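Local coordinates for putative exported protein (PDB 2DVZ), which binds glutamate in the periplasm as a solute receptor, probably to deliver it to a membrane transporter of the tripartite tricarboxylate type, at residues T83-P95 with G147-G159. Numbering follows the deposited sequence.
Sequences TVSTMAVNPACRP and GSSGTCGVLHLMG. With GLU (glutamic acid), chain G.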
# COMPACT_ATOMS: atom_id res chain seq x y z
N THR A 83 1.38 5.29 -3.82
CA THR A 83 0.91 4.47 -2.72
C THR A 83 0.24 5.45 -1.79
O THR A 83 0.49 6.66 -1.89
CB THR A 83 2.07 3.82 -1.94
OG1 THR A 83 2.84 4.85 -1.32
CG2 THR A 83 2.96 2.97 -2.85
N VAL A 84 -0.61 4.95 -0.89
CA VAL A 84 -1.27 5.82 0.06
C VAL A 84 -0.25 6.43 1.05
O VAL A 84 -0.46 7.53 1.56
CB VAL A 84 -2.52 5.15 0.76
CG1 VAL A 84 -3.15 6.12 1.75
CG2 VAL A 84 -3.58 4.77 -0.28
N SER A 85 0.83 5.71 1.34
CA SER A 85 1.88 6.23 2.19
C SER A 85 2.46 7.50 1.55
O SER A 85 2.57 8.54 2.19
CB SER A 85 2.99 5.20 2.41
OG SER A 85 2.53 4.14 3.25
N THR A 86 2.78 7.41 0.27
CA THR A 86 3.51 8.50 -0.41
C THR A 86 2.60 9.65 -0.86
O THR A 86 3.04 10.80 -0.91
CB THR A 86 4.41 7.96 -1.56
OG1 THR A 86 3.62 7.18 -2.46
CG2 THR A 86 5.56 7.10 -1.00
N MSE A 87 1.34 9.35 -1.12
CA MSE A 87 0.41 10.33 -1.64
C MSE A 87 -0.34 11.11 -0.56
O MSE A 87 -0.77 12.24 -0.78
CB MSE A 87 -0.59 9.68 -2.63
CG MSE A 87 0.03 9.14 -3.94
SE MSE A 87 0.82 10.58 -5.04
CE MSE A 87 2.70 10.49 -4.40
N ALA A 88 -0.47 10.51 0.61
CA ALA A 88 -1.41 10.99 1.62
C ALA A 88 -0.84 11.07 3.04
O ALA A 88 -0.94 12.10 3.70
CB ALA A 88 -2.68 10.10 1.61
N VAL A 89 -0.27 9.96 3.53
CA VAL A 89 0.10 9.88 4.94
C VAL A 89 1.43 10.57 5.22
O VAL A 89 1.55 11.28 6.21
CB VAL A 89 0.09 8.40 5.50
CG1 VAL A 89 0.21 8.40 7.03
CG2 VAL A 89 -1.14 7.66 5.06
N ASN A 90 2.43 10.35 4.38
CA ASN A 90 3.70 11.06 4.55
C ASN A 90 3.61 12.58 4.60
O ASN A 90 4.24 13.20 5.46
CB ASN A 90 4.73 10.62 3.52
CG ASN A 90 5.93 10.00 4.15
OD1 ASN A 90 6.63 10.65 4.92
ND2 ASN A 90 6.19 8.75 3.83
N PRO A 91 2.90 13.18 3.62
CA PRO A 91 2.47 14.57 3.67
C PRO A 91 1.86 14.97 5.01
O PRO A 91 2.21 16.03 5.51
CB PRO A 91 1.43 14.62 2.55
CG PRO A 91 1.95 13.69 1.56
CD PRO A 91 2.54 12.56 2.33
N ALA A 92 0.97 14.16 5.57
CA ALA A 92 0.30 14.47 6.84
C ALA A 92 1.22 14.26 8.06
O ALA A 92 1.10 14.97 9.07
CB ALA A 92 -1.02 13.68 6.98
N CYS A 93 2.14 13.30 7.95
CA CYS A 93 3.10 12.97 9.00
C CYS A 93 4.24 13.99 9.10
O CYS A 93 4.76 14.26 10.21
CB CYS A 93 3.69 11.58 8.72
SG CYS A 93 4.79 10.86 9.99
N ARG A 94 4.65 14.54 7.95
CA ARG A 94 5.78 15.47 7.88
C ARG A 94 5.41 16.73 7.11
O ARG A 94 6.01 16.99 6.06
CB ARG A 94 6.96 14.80 7.19
CG ARG A 94 7.64 13.71 7.97
CD ARG A 94 8.58 12.97 7.04
NE ARG A 94 9.74 13.79 6.67
CZ ARG A 94 10.77 13.38 5.94
NH1 ARG A 94 10.82 12.15 5.45
NH2 ARG A 94 11.77 14.24 5.69
N PRO A 95 4.45 17.53 7.64
CA PRO A 95 3.84 18.65 6.92
C PRO A 95 4.74 19.88 6.60
O PRO A 95 4.32 20.74 5.80
CB PRO A 95 2.70 19.07 7.85
CG PRO A 95 3.10 18.63 9.20
CD PRO A 95 3.92 17.41 9.02
N GLY A 147 4.32 -4.62 13.51
CA GLY A 147 5.16 -4.11 12.48
C GLY A 147 4.36 -3.34 11.46
O GLY A 147 3.16 -3.59 11.25
N SER A 148 5.04 -2.36 10.87
CA SER A 148 4.55 -1.55 9.77
C SER A 148 5.63 -1.45 8.67
O SER A 148 6.77 -1.95 8.80
CB SER A 148 4.16 -0.17 10.28
OG SER A 148 5.32 0.65 10.47
N SER A 149 5.25 -0.78 7.58
CA SER A 149 6.15 -0.53 6.45
C SER A 149 6.88 0.80 6.59
O SER A 149 7.56 1.19 5.66
CB SER A 149 5.34 -0.48 5.15
OG SER A 149 4.42 0.62 5.19
N GLY A 150 6.69 1.52 7.69
CA GLY A 150 7.41 2.75 7.97
C GLY A 150 6.66 3.78 8.80
O GLY A 150 5.41 3.86 8.75
N THR A 151 7.42 4.61 9.51
CA THR A 151 6.86 5.57 10.45
C THR A 151 5.82 6.55 9.89
O THR A 151 4.88 6.93 10.62
CB THR A 151 7.96 6.36 11.17
OG1 THR A 151 8.72 5.43 11.95
CG2 THR A 151 7.36 7.47 12.07
N CYS A 152 5.98 6.97 8.65
CA CYS A 152 5.04 7.95 8.10
C CYS A 152 4.13 7.33 7.02
O CYS A 152 3.52 8.05 6.21
CB CYS A 152 5.81 9.19 7.60
SG CYS A 152 6.43 10.23 8.98
N GLY A 153 4.05 6.01 7.05
CA GLY A 153 3.32 5.25 6.06
C GLY A 153 1.92 4.90 6.52
O GLY A 153 1.59 5.04 7.71
N VAL A 154 1.12 4.42 5.56
CA VAL A 154 -0.26 4.03 5.83
C VAL A 154 -0.45 2.91 6.85
O VAL A 154 -1.48 2.84 7.50
CB VAL A 154 -1.07 3.76 4.51
CG1 VAL A 154 -0.61 2.53 3.85
CG2 VAL A 154 -2.56 3.68 4.81
N LEU A 155 0.52 2.02 6.99
CA LEU A 155 0.35 0.89 7.89
C LEU A 155 0.63 1.28 9.35
O LEU A 155 0.03 0.72 10.24
CB LEU A 155 1.16 -0.33 7.40
CG LEU A 155 0.77 -0.74 5.96
CD1 LEU A 155 1.75 -1.70 5.40
CD2 LEU A 155 -0.66 -1.31 5.90
N HIS A 156 1.53 2.26 9.57
CA HIS A 156 1.70 2.89 10.88
C HIS A 156 0.42 3.64 11.25
O HIS A 156 -0.08 3.54 12.36
CB HIS A 156 2.94 3.84 10.93
CG HIS A 156 3.17 4.47 12.29
ND1 HIS A 156 3.83 5.67 12.47
CD2 HIS A 156 2.79 4.07 13.54
CE1 HIS A 156 3.85 5.98 13.75
NE2 HIS A 156 3.25 5.02 14.43
N LEU A 157 -0.14 4.40 10.33
CA LEU A 157 -1.42 5.06 10.59
C LEU A 157 -2.55 4.04 10.83
O LEU A 157 -3.38 4.22 11.71
CB LEU A 157 -1.76 6.04 9.45
CG LEU A 157 -3.03 6.87 9.70
CD1 LEU A 157 -2.86 7.77 10.98
CD2 LEU A 157 -3.36 7.69 8.48
N MSE A 158 -2.56 2.96 10.06
CA MSE A 158 -3.48 1.84 10.27
C MSE A 158 -3.40 1.32 11.69
O MSE A 158 -4.40 1.28 12.37
CB MSE A 158 -3.21 0.72 9.26
CG MSE A 158 -4.33 -0.23 9.14
SE MSE A 158 -3.91 -1.79 8.10
CE MSE A 158 -5.55 -2.84 8.53
N GLY A 159 -2.19 0.97 12.16
CA GLY A 159 -1.99 0.49 13.52
C GLY A 159 -2.48 1.44 14.61
O GLY A 159 -3.04 1.00 15.60
N GLU G . 2.73 0.67 3.16
CA GLU G . 2.84 0.81 1.70
C GLU G . 1.57 1.37 1.08
O GLU G . 0.86 0.75 0.28
CB GLU G . 3.30 -0.49 1.06
CG GLU G . 4.47 -1.14 1.84
CD GLU G . 5.40 -1.94 0.99
OE1 GLU G . 5.16 -1.98 -0.24
OE2 GLU G . 6.41 -2.52 1.53
OXT GLU G . 1.25 2.54 1.36
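Ser85 and Val154 meet where the first turns of two helices, 84-93 and 154-159, close around the alpha-carboxylate of the bound glutamate. From CB outward, Ser85 meets first the backbone of Gly153 and the ligand: Ser85 CB lies 3.3 Å from GLU OXT and also rests on Gly153 CA, the N-cap residue of helix 154-159. With chi1 at -71°, OG turns back beside its own backbone N, and both point at the ligand: Ser85 OG donates to GLU OXT at 2.8 Å, and Ser85 N donates to the same oxygen over a longer 3.2 Å. Ser85 OG also accepts from Val154 N at 2.7 Å, with a nearly straight N-H...O angle of 163°. One hydroxyl thus ties the start of helix 154-159 to the ligand, and its two bonds together probably hold it in this rotamer. Both helix N-termini face this carboxylate, which probably helps to stabilise its charge. Across the ligand, the GLU N donates to Ser149 OG at 2.6 Å; Thr33 and Ser178 also hydrogen-bond to the glutamate.

Farther along helix 84-93, away from the ligand, the contact turns apolar. Val89 sets CG2 against CA and CB of Val154, the two side chains crossing at about a right angle, while its CG1 reaches CB and CD2 of Leu157; Trp301 and Val305 of helix 288-307 also touch Leu157. At the far end, Cys93 SG, anti to its backbone N, joins Cys152 SG in a disulfide with chi3 -52°. Cys93 CB and Cys152 CB are 3.4 Å apart, close even for a disulfide, in keeping with the small chi3. Asn90 OD1 rests 3.2 Å from Cys152 CB, and its ND2 is held by the carbonyl of Ala60.

The ligand's alpha-carboxylate between helix N-termini, backed here by a disulfide, is consistent with the solute-binding cleft of Bug-family (TctC) periplasmic receptors.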